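Local atomic coordinates of 6-carboxyhexanoate--CoA ligase (Aquifex aeolicus, PDB entry 5TVA), a protein that belongs to the 6-carboxyhexanoate--CoA ligase (BioW) family and binds adenosine monophosphate and coenzyme A. Residues P73-F79 and I202-E207; V93-A97 and M118-G123; F139-D143 and V236-L240. All coordinates share one frame; numbering follows the deposited sequence.

Contact 1 (P73-F79 and I202-E207)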
loop_
_atom_site.group_PDB
_atom_site.type_symbol
_atom_site.label_atom_id
_atom_site.label_comp_id
_atom_site.label_asym_id
_atom_site.label_seq_id
_atom_site.Cartn_x
_atom_site.Cartn_y
_atom_site.Cartn_z
ATOM N N PRO A 73 8.242 18.393 -6.941
ATOM C CA PRO A 73 8.212 16.928 -7.111
ATOM C C PRO A 73 9.505 16.349 -7.665
ATOM O O PRO A 73 9.883 15.233 -7.280
ATOM C CB PRO A 73 7.032 16.711 -8.068
ATOM C CG PRO A 73 6.130 17.897 -7.817
ATOM C CD PRO A 73 7.066 19.051 -7.542
ATOM N N GLU A 74 10.199 17.076 -8.547
ATOM C CA GLU A 74 11.485 16.605 -9.054
ATOM C C GLU A 74 12.475 16.385 -7.918
ATOM O O GLU A 74 13.288 15.451 -7.963
ATOM C CB GLU A 74 12.062 17.589 -10.077
ATOM C CG GLU A 74 11.153 17.942 -11.264
ATOM C CD GLU A 74 9.910 18.752 -10.892
ATOM O OE1 GLU A 74 9.836 19.273 -9.758
ATOM O OE2 GLU A 74 8.995 18.857 -11.739
ATOM N N GLU A 75 12.423 17.231 -6.891
ATOM C CA GLU A 75 13.328 17.092 -5.757
ATOM C C GLU A 75 12.880 15.984 -4.820
ATOM O O GLU A 75 13.711 15.317 -4.193
ATOM C CB GLU A 75 13.417 18.414 -5.000
ATOM C CG GLU A 75 14.086 19.525 -5.791
ATOM C CD GLU A 75 13.951 20.877 -5.120
ATOM O OE1 GLU A 75 12.820 21.228 -4.699
ATOM O OE2 GLU A 75 14.982 21.578 -5.005
ATOM N N ALA A 76 11.565 15.797 -4.695
ATOM C CA ALA A 76 11.050 14.722 -3.861
ATOM C C ALA A 76 11.330 13.364 -4.492
ATOM O O ALA A 76 11.712 12.412 -3.799
ATOM C CB ALA A 76 9.553 14.927 -3.630
ATOM N N ARG A 77 11.171 13.269 -5.812
ATOM C CA ARG A 77 11.488 12.038 -6.520
ATOM C C ARG A 77 12.990 11.787 -6.562
ATOM O O ARG A 77 13.425 10.631 -6.542
ATOM C CB ARG A 77 10.902 12.093 -7.927
ATOM C CG ARG A 77 9.405 12.319 -7.925
ATOM C CD ARG A 77 8.848 12.431 -9.328
ATOM N NE ARG A 77 7.392 12.530 -9.306
ATOM C CZ ARG A 77 6.652 12.850 -10.363
ATOM N NH1 ARG A 77 7.236 13.112 -11.520
ATOM N NH2 ARG A 77 5.335 12.918 -10.263
ATOM N N GLU A 78 13.796 12.846 -6.599
ATOM C CA GLU A 78 15.240 12.665 -6.521
ATOM C C GLU A 78 15.631 12.073 -5.173
ATOM O O GLU A 78 16.448 11.142 -5.093
ATOM C CB GLU A 78 15.930 14.009 -6.755
ATOM C CG GLU A 78 17.428 13.951 -7.002
ATOM C CD GLU A 78 17.969 15.262 -7.572
ATOM O OE1 GLU A 78 19.188 15.518 -7.438
ATOM O OE2 GLU A 78 17.169 16.038 -8.147
ATOM N N PHE A 79 15.038 12.594 -4.098
ATOM C CA PHE A 79 15.256 12.015 -2.776
ATOM C C PHE A 79 14.701 10.593 -2.707
ATOM O O PHE A 79 15.317 9.700 -2.107
ATOM C CB PHE A 79 14.616 12.911 -1.718
ATOM C CG PHE A 79 14.815 12.446 -0.304
ATOM C CD1 PHE A 79 16.056 12.492 0.289
ATOM C CD2 PHE A 79 13.741 12.013 0.451
ATOM C CE1 PHE A 79 16.233 12.082 1.606
ATOM C CE2 PHE A 79 13.906 11.598 1.768
ATOM C CZ PHE A 79 15.153 11.637 2.346
ATOM N N ILE A 202 7.235 11.367 2.157
ATOM C CA ILE A 202 7.928 12.297 1.275
ATOM C C ILE A 202 6.909 13.157 0.534
ATOM O O ILE A 202 6.076 12.629 -0.211
ATOM C CB ILE A 202 8.834 11.555 0.282
ATOM C CG1 ILE A 202 10.004 10.918 1.042
ATOM C CG2 ILE A 202 9.304 12.493 -0.822
ATOM C CD1 ILE A 202 10.802 9.912 0.235
ATOM N N THR A 203 6.987 14.481 0.730
ATOM C CA THR A 203 6.070 15.446 0.098
ATOM C C THR A 203 6.834 16.546 -0.641
ATOM O O THR A 203 7.823 17.067 -0.122
ATOM C CB THR A 203 5.148 16.133 1.136
ATOM O OG1 THR A 203 4.974 15.279 2.274
ATOM C CG2 THR A 203 3.789 16.453 0.533
ATOM N N PRO A 204 6.383 16.905 -1.855
ATOM C CA PRO A 204 5.331 16.228 -2.613
ATOM C C PRO A 204 5.885 15.405 -3.777
ATOM O O PRO A 204 6.796 15.851 -4.479
ATOM C CB PRO A 204 4.489 17.393 -3.128
ATOM C CG PRO A 204 5.527 18.477 -3.385
ATOM C CD PRO A 204 6.684 18.233 -2.427
ATOM N N LEU A 205 5.332 14.216 -3.991
ATOM C CA LEU A 205 5.758 13.376 -5.102
ATOM C C LEU A 205 4.941 13.614 -6.373
ATOM O O LEU A 205 5.209 12.971 -7.398
ATOM C CB LEU A 205 5.719 11.898 -4.684
ATOM C CG LEU A 205 6.842 11.469 -3.727
ATOM C CD1 LEU A 205 6.597 10.096 -3.097
ATOM C CD2 LEU A 205 8.155 11.468 -4.484
ATOM N N LYS A 206 3.976 14.535 -6.339
ATOM C CA LYS A 206 3.330 15.010 -7.559
ATOM C C LYS A 206 2.767 16.402 -7.321
ATOM O O LYS A 206 2.565 16.834 -6.179
ATOM C CB LYS A 206 2.207 14.078 -8.022
ATOM C CG LYS A 206 1.012 14.058 -7.084
ATOM C CD LYS A 206 -0.164 13.348 -7.707
ATOM C CE LYS A 206 -1.166 12.952 -6.653
ATOM N NZ LYS A 206 -2.289 12.212 -7.273
ATOM N N GLU A 207 2.490 17.085 -8.430
ATOM C CA GLU A 207 1.780 18.353 -8.378
ATOM C C GLU A 207 0.331 18.130 -7.970
ATOM O O GLU A 207 -0.321 17.192 -8.436
ATOM C CB GLU A 207 1.838 19.054 -9.732
ATOM C CG GLU A 207 2.293 20.504 -9.638
ATOM C CD GLU A 207 3.654 20.644 -8.995
ATOM O OE1 GLU A 207 3.714 21.110 -7.829
ATOM O OE2 GLU A 207 4.655 20.284 -9.665
#

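Contact 2 (V93-A97 and M118-G123)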
loop_
_atom_site.group_PDB
_atom_site.type_symbol
_atom_site.label_atom_id
_atom_site.label_comp_id
_atom_site.label_asym_id
_atom_site.label_seq_id
_atom_site.Cartn_x
_atom_site.Cartn_y
_atom_site.Cartn_z
ATOM N N VAL A 93 17.290 1.290 -11.644
ATOM C CA VAL A 93 16.069 0.561 -11.324
ATOM C C VAL A 93 15.117 1.456 -10.538
ATOM O O VAL A 93 13.941 1.597 -10.890
ATOM C CB VAL A 93 16.401 -0.732 -10.557
ATOM C CG1 VAL A 93 15.122 -1.373 -10.017
ATOM C CG2 VAL A 93 17.175 -1.702 -11.458
ATOM N N ALA A 94 15.618 2.084 -9.470
ATOM C CA ALA A 94 14.791 3.023 -8.718
ATOM C C ALA A 94 14.218 4.103 -9.630
ATOM O O ALA A 94 13.046 4.479 -9.494
ATOM C CB ALA A 94 15.597 3.646 -7.576
ATOM N N LYS A 95 15.014 4.580 -10.598
ATOM C CA LYS A 95 14.567 5.682 -11.451
ATOM C C LYS A 95 13.469 5.243 -12.410
ATOM O O LYS A 95 12.540 6.013 -12.688
ATOM C CB LYS A 95 15.752 6.280 -12.220
ATOM C CG LYS A 95 16.635 7.204 -11.370
ATOM C CD LYS A 95 18.044 7.339 -11.935
ATOM C CE LYS A 95 18.073 8.153 -13.215
ATOM N NZ LYS A 95 17.688 9.573 -12.992
ATOM N N LYS A 96 13.548 4.007 -12.920
ATOM C CA LYS A 96 12.527 3.538 -13.855
ATOM C C LYS A 96 11.190 3.344 -13.153
ATOM O O LYS A 96 10.132 3.628 -13.733
ATOM C CB LYS A 96 12.973 2.244 -14.542
ATOM C CG LYS A 96 11.897 1.652 -15.462
ATOM C CD LYS A 96 12.471 1.126 -16.773
ATOM C CE LYS A 96 12.504 2.223 -17.846
ATOM N NZ LYS A 96 11.226 2.325 -18.623
ATOM N N ALA A 97 11.216 2.865 -11.908
ATOM C CA ALA A 97 10.018 2.882 -11.074
ATOM C C ALA A 97 9.375 4.267 -11.048
ATOM O O ALA A 97 8.206 4.425 -11.419
ATOM C CB ALA A 97 10.360 2.427 -9.658
ATOM N N MET A 118 8.293 -5.056 -9.686
ATOM C CA MET A 118 9.501 -4.738 -10.437
ATOM C C MET A 118 10.668 -5.616 -10.002
ATOM O O MET A 118 11.004 -5.676 -8.808
ATOM C CB MET A 118 9.867 -3.261 -10.274
ATOM C CG MET A 118 11.239 -2.918 -10.827
ATOM S SD MET A 118 11.468 -1.162 -11.157
ATOM C CE MET A 118 10.242 -0.911 -12.441
ATOM N N ASP A 119 11.290 -6.283 -10.980
ATOM C CA ASP A 119 12.552 -6.994 -10.787
ATOM C C ASP A 119 13.637 -6.068 -10.233
ATOM O O ASP A 119 14.060 -5.151 -10.943
ATOM C CB ASP A 119 12.985 -7.598 -12.135
ATOM C CG ASP A 119 14.044 -8.683 -11.999
ATOM O OD1 ASP A 119 14.970 -8.526 -11.180
ATOM O OD2 ASP A 119 13.931 -9.715 -12.716
ATOM N N ILE A 120 14.102 -6.291 -8.989
ATOM C CA ILE A 120 15.121 -5.416 -8.388
ATOM C C ILE A 120 16.336 -5.296 -9.285
ATOM O O ILE A 120 16.976 -4.238 -9.356
ATOM C CB ILE A 120 15.577 -5.932 -7.010
ATOM C CG1 ILE A 120 15.794 -7.449 -7.047
ATOM C CG2 ILE A 120 14.787 -5.313 -5.844
ATOM C CD1 ILE A 120 16.205 -8.003 -5.725
ATOM N N GLU A 121 16.710 -6.404 -9.938
ATOM C CA GLU A 121 17.965 -6.457 -10.669
ATOM C C GLU A 121 17.863 -5.783 -12.026
ATOM O O GLU A 121 18.827 -5.156 -12.464
ATOM C CB GLU A 121 18.411 -7.913 -10.823
ATOM C CG GLU A 121 18.687 -8.608 -9.497
ATOM C CD GLU A 121 19.009 -10.101 -9.663
ATOM O OE1 GLU A 121 18.337 -10.796 -10.462
ATOM O OE2 GLU A 121 19.948 -10.579 -8.994
ATOM N N THR A 122 16.716 -5.871 -12.697
ATOM C CA THR A 122 16.630 -5.448 -14.085
ATOM C C THR A 122 15.606 -4.346 -14.349
ATOM O O THR A 122 15.572 -3.820 -15.471
ATOM C CB THR A 122 16.304 -6.651 -14.991
ATOM O OG1 THR A 122 14.958 -7.087 -14.761
ATOM C CG2 THR A 122 17.259 -7.829 -14.708
ATOM N N GLY A 123 14.771 -3.985 -13.374
ATOM C CA GLY A 123 13.738 -2.988 -13.595
ATOM C C GLY A 123 12.548 -3.445 -14.413
ATOM O O GLY A 123 11.676 -2.623 -14.717
#

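Contact 3 (F139-D143 and V236-L240). With COA (coenzyme A), chain D.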
loop_
_atom_site.group_PDB
_atom_site.type_symbol
_atom_site.label_atom_id
_atom_site.label_comp_id
_atom_site.label_asym_id
_atom_site.label_seq_id
_atom_site.Cartn_x
_atom_site.Cartn_y
_atom_site.Cartn_z
ATOM N N PHE A 139 -4.590 -8.347 5.496
ATOM C CA PHE A 139 -3.742 -7.770 6.528
ATOM C C PHE A 139 -4.597 -6.820 7.352
ATOM O O PHE A 139 -5.547 -6.228 6.834
ATOM C CB PHE A 139 -2.536 -7.020 5.918
ATOM C CG PHE A 139 -2.923 -5.796 5.177
ATOM C CD1 PHE A 139 -3.044 -4.553 5.850
ATOM C CD2 PHE A 139 -3.208 -5.856 3.827
ATOM C CE1 PHE A 139 -3.454 -3.404 5.174
ATOM C CE2 PHE A 139 -3.588 -4.723 3.141
ATOM C CZ PHE A 139 -3.727 -3.474 3.830
ATOM N N ASP A 140 -4.255 -6.678 8.633
ATOM C CA ASP A 140 -4.895 -5.693 9.499
ATOM C C ASP A 140 -4.029 -5.490 10.735
ATOM O O ASP A 140 -3.217 -6.358 11.092
ATOM C CB ASP A 140 -6.318 -6.130 9.893
ATOM C CG ASP A 140 -7.184 -4.963 10.423
ATOM O OD1 ASP A 140 -6.740 -3.792 10.361
ATOM O OD2 ASP A 140 -8.330 -5.228 10.852
ATOM N N TRP A 141 -4.179 -4.315 11.356
ATOM C CA TRP A 141 -3.671 -4.106 12.712
ATOM C C TRP A 141 -4.398 -5.030 13.676
ATOM O O TRP A 141 -5.628 -5.099 13.672
ATOM C CB TRP A 141 -3.869 -2.647 13.183
ATOM C CG TRP A 141 -3.120 -1.611 12.409
ATOM C CD1 TRP A 141 -3.631 -0.761 11.479
ATOM C CD2 TRP A 141 -1.719 -1.338 12.475
ATOM N NE1 TRP A 141 -2.634 0.025 10.959
ATOM C CE2 TRP A 141 -1.452 -0.306 11.561
ATOM C CE3 TRP A 141 -0.657 -1.886 13.204
ATOM C CZ2 TRP A 141 -0.168 0.220 11.373
ATOM C CZ3 TRP A 141 0.618 -1.366 13.019
ATOM C CH2 TRP A 141 0.851 -0.322 12.113
ATOM N N LYS A 142 -3.631 -5.716 14.521
ATOM C CA LYS A 142 -4.214 -6.565 15.555
ATOM C C LYS A 142 -5.238 -5.815 16.410
ATOM O O LYS A 142 -6.330 -6.328 16.692
ATOM C CB LYS A 142 -3.095 -7.123 16.435
ATOM C CG LYS A 142 -3.588 -7.963 17.597
ATOM C CD LYS A 142 -2.446 -8.784 18.155
ATOM C CE LYS A 142 -2.968 -9.880 19.048
ATOM N NZ LYS A 142 -3.798 -10.803 18.237
ATOM N N ASP A 143 -4.903 -4.611 16.862
ATOM C CA ASP A 143 -5.821 -3.839 17.717
ATOM C C ASP A 143 -5.989 -2.471 17.075
ATOM O O ASP A 143 -5.369 -1.505 17.530
ATOM C CB ASP A 143 -5.287 -3.731 19.167
ATOM C CG ASP A 143 -6.274 -3.047 20.110
ATOM O OD1 ASP A 143 -7.318 -2.555 19.634
ATOM O OD2 ASP A 143 -6.015 -3.005 21.333
ATOM N N VAL A 236 -2.295 -11.920 7.953
ATOM C CA VAL A 236 -1.322 -11.339 8.872
ATOM C C VAL A 236 -1.991 -10.261 9.714
ATOM O O VAL A 236 -2.551 -9.304 9.170
ATOM C CB VAL A 236 -0.124 -10.745 8.119
ATOM C CG1 VAL A 236 0.805 -10.055 9.094
ATOM C CG2 VAL A 236 0.595 -11.832 7.367
ATOM N N LEU A 237 -1.926 -10.414 11.034
ATOM C CA LEU A 237 -2.249 -9.353 11.976
ATOM C C LEU A 237 -0.955 -8.688 12.417
ATOM O O LEU A 237 0.013 -9.372 12.749
ATOM C CB LEU A 237 -2.984 -9.888 13.204
ATOM C CG LEU A 237 -4.297 -10.623 12.971
ATOM C CD1 LEU A 237 -4.866 -11.022 14.296
ATOM C CD2 LEU A 237 -5.277 -9.747 12.214
ATOM N N ILE A 238 -0.949 -7.359 12.434
ATOM C CA ILE A 238 0.233 -6.572 12.765
ATOM C C ILE A 238 0.030 -5.942 14.130
ATOM O O ILE A 238 -0.995 -5.296 14.376
ATOM C CB ILE A 238 0.500 -5.499 11.705
ATOM C CG1 ILE A 238 0.678 -6.182 10.350
ATOM C CG2 ILE A 238 1.699 -4.671 12.113
ATOM C CD1 ILE A 238 0.349 -5.294 9.181
ATOM N N GLU A 239 1.000 -6.156 15.015
ATOM C CA GLU A 239 0.967 -5.751 16.413
ATOM C C GLU A 239 1.945 -4.604 16.595
ATOM O O GLU A 239 3.125 -4.732 16.247
ATOM C CB GLU A 239 1.372 -6.921 17.312
ATOM C CG GLU A 239 0.877 -6.876 18.736
ATOM C CD GLU A 239 0.986 -8.259 19.390
ATOM O OE1 GLU A 239 1.761 -9.091 18.873
ATOM O OE2 GLU A 239 0.306 -8.518 20.417
ATOM N N LEU A 240 1.455 -3.487 17.123
ATOM C CA LEU A 240 2.298 -2.310 17.280
ATOM C C LEU A 240 3.220 -2.474 18.485
ATOM O O LEU A 240 2.758 -2.790 19.582
ATOM C CB LEU A 240 1.453 -1.041 17.425
ATOM C CG LEU A 240 2.293 0.227 17.258
ATOM C CD1 LEU A 240 3.061 0.166 15.962
ATOM C CD2 LEU A 240 1.476 1.494 17.339
HETATM N N1A COA D . -8.720 -0.619 -6.611
HETATM C C2A COA D . -9.409 -0.745 -7.755
HETATM N N3A COA D . -10.245 -1.756 -7.955
HETATM C C4A COA D . -10.403 -2.708 -7.015
HETATM C C5A COA D . -9.701 -2.616 -5.810
HETATM C C6A COA D . -8.836 -1.506 -5.642
HETATM N N6A COA D . -8.043 -1.377 -4.352
HETATM N N7A COA D . -10.038 -3.654 -5.043
HETATM C C8A COA D . -10.908 -4.385 -5.713
HETATM N N9A COA D . -11.163 -3.809 -6.890
HETATM C C1B COA D . -12.053 -4.500 -7.868
HETATM C C2B COA D . -12.352 -4.192 -9.061
HETATM O O2B COA D . -11.230 -3.727 -9.879
HETATM C C3B COA D . -12.589 -5.805 -9.444
HETATM O O3B COA D . -11.271 -6.415 -9.436
HETATM P P3B COA D . -10.353 -6.976 -10.726
HETATM O O7A COA D . -9.768 -8.282 -10.284
HETATM O O8A COA D . -11.147 -7.161 -11.984
HETATM O O9A COA D . -9.213 -6.039 -11.028
HETATM C C4B COA D . -13.347 -6.266 -8.489
HETATM O O4B COA D . -13.351 -5.173 -7.369
HETATM C C5B COA D . -12.884 -7.660 -7.847
HETATM O O5B COA D . -11.849 -7.470 -6.944
HETATM P P1A COA D . -11.619 -8.365 -5.548
HETATM O O1A COA D . -10.209 -8.971 -5.573
HETATM O O2A COA D . -12.658 -9.444 -5.357
HETATM O O3A COA D . -11.661 -7.312 -4.283
HETATM P P2A COA D . -12.038 -7.654 -2.677
HETATM O O4A COA D . -13.570 -7.673 -2.594
HETATM O O5A COA D . -11.547 -9.052 -2.272
HETATM O O6A COA D . -11.378 -6.420 -1.731
HETATM C CBP COA D . -9.684 -4.606 -1.014
HETATM C CCP COA D . -10.030 -5.885 -1.931
HETATM C CDP COA D . -10.462 -3.368 -1.533
HETATM C CEP COA D . -10.254 -4.832 0.404
HETATM C CAP COA D . -8.081 -4.328 -0.987
HETATM O OAP COA D . -7.687 -3.354 -1.879
HETATM C C9P COA D . -7.494 -3.881 0.381
HETATM O O9P COA D . -7.051 -4.683 1.175
HETATM N N8P COA D . -7.447 -2.466 0.742
HETATM C C7P COA D . -6.910 -2.010 2.065
HETATM C C6P COA D . -5.675 -1.131 1.929
HETATM C C5P COA D . -5.898 0.217 1.155
HETATM O O5P COA D . -6.457 0.250 0.126
HETATM N N4P COA D . -5.357 1.463 1.756
HETATM C C3P COA D . -5.581 2.788 1.045
HETATM C C2P COA D . -4.627 3.825 1.649
HETATM S S1P COA D . -2.976 3.069 1.538
HETATM O O HOH W 1 -2.104 -3.674 17.242
#

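Contact 1 (P73-F79 and I202-E207)
Arg77 reaches across to the backbone carbonyl of Leu205 and grips its oxygen side-on with two nitrogens: NE lies 2.9 Å from Leu205 O, and Arg77 NH2 is equally close. Neither bond is straight, the N-H...O angles being 139° and 140°, as expected when two donors of one guanidinium converge on a single acceptor. The contact joins the first turns of helix 73-85 to the end of strand 198-203 and the turn after it, next to the outermost strand 65-69 of the mixed sheet. The arginine chain runs extended from CG to NE, and CG passes 3.8 Å from Leu205 CD2. Beyond the contact, the arginine side chain also touches Trp181 and, on helix 91-102, Val98 and Ser102.

A second carbonyl, that of Pro204, faces the helix start. A cis peptide bond precedes this proline, and its O accepts a CA-H...O contact from Pro73, with CA and O 3.2 Å apart, and also meets Ala76 CB. The CB of Ala76 points toward 202-207 and touches both Ile202 CG2 (3.7 Å) and Leu205 CD2. One turn on, Phe79 has CG anti to its backbone N (chi1 -178°), which brings the ring to Ile202, with CD2 3.6 Å from Ile202 CD1, while Ile202 CG1 lies at the ring edge; Tyr68 and Phe70 meet the same ring. Lys206 turns its amine away to Asp210 O and Ser182 O. At the far end the Glu207 side chain crosses the Pro73 ring at about a right angle, with OE2 3.4 Å from both CG and CD of Pro73.

Contact 2 (V93-A97 and M118-G123)
Apolar contacts centre on Val93 and Met118, whose side chains run past one another head to tail. Met118 SD lies 3.8 Å from Val93 CG1 and 4.0 Å from Ala97 CB, so the sulfur rests against two residues one helical turn apart. Its methyl reaches the backbone of Ala97: the thioether chain leaves the strand with CG anti to the backbone N (chi1 170°) and bends at its last torsion, which lays CE 4.0 Å from Ala97 CA. Lys96 meets this methyl more loosely through CG, while its amine leads away to a long, weak ion pair with Glu99.

Contacts of carbon with backbone form the second group. The turn after the strand lies against the isopropyl group of Val93, chiefly at CG2, which comes 3.3 Å from Ile120 O and 3.8 Å from Gly123 N; CG1 approaches the carbonyl of Ile120 as well. Helix 91-102 is thereby held against strand 116-119, an outermost strand of the mixed sheet, and against the turn that follows it. The inner neighbour of that strand, 214-219, adds Val216 and Phe218 to the packing of Met118, and Phe218 also touches Ala97.

Hydrogen bonds within segment 118-123 shape the turn. Asp119 OD1 accepts from Glu121 N on the anti side of the carboxylate, 3.0 Å away, in an Asx turn. Asp119 O takes the backbone N-H of Gly123, its N at 2.8 Å, and this closure brings Gly123, with its positive phi of 74°, close beside Val93 and Lys96.

Contact 3 (F139-D143 and V236-L240)
Strands 139-141 and 236-239 run parallel, their axes 4.6 Å apart at closest approach and their directions 26° from each other, and pair Phe139 with Val236, Asp140 with Leu237 and Trp141 with Ile238. They form the edge and the centre of a three-stranded parallel sheet, whose other outer strand is 57-60. The backbone ladder alternates between the two strands: Asp140 N gives to Val236 O, Ile238 N to Asp140 O at 2.8 Å, and Lys142 N to Ile238 O at 2.7 Å. The last bond is nearly straight at hydrogen (172°), although its donor stands above the carbonyl plane. A water bound to Asp143 N also reaches Ile238 O, weakly.

On the face carrying Phe139, Trp141, Val236 and Ile238, the indole meets its neighbours at a slant, with CZ3 3.6 Å from Ile238 CG2 and 4.1 Å from Leu240 CD1. Its NE1 bonds to Val161 O, which helps fix the ring rotation, and helix 158-173 packs against it. Phe139 has CG between the backbone N and the carbonyl carbon (chi1 68°), carrying the ring away from Val236 and into the coenzyme A pocket.

On the other face Leu237 lies beside Asp140, whose carboxylate is engaged by Arg144 and Ile23 N. Past the strand end, Lys142 and Glu239 extend alongside each other in the same direction, with Lys142 CD 3.6 Å from Glu239 OE2 while their charged ends stay apart. At the ligand, the edge of the Phe139 ring presents CZ to coenzyme A, 3.6 Å from its atom C6P.

Contacts 1 and 2 attach successive helices, 73-85 and 91-102, to the same mixed sheet, and along the chain contact 2 is nested within the loop closed by contact 1. Both are partly buried; their nearest atoms are about 7 Å apart. They differ in chemistry: an arginine holds a carbonyl in contact 1, whereas contact 2 joins its segments through methyl groups, a thioether and turn carbonyls. Contact 3 is more buried and lies on the opposite side of the chain's centre, about 30 Å from either by centres. It is strand pairing within a separate parallel sheet, held by a backbone ladder, and alone among the three it touches a ligand.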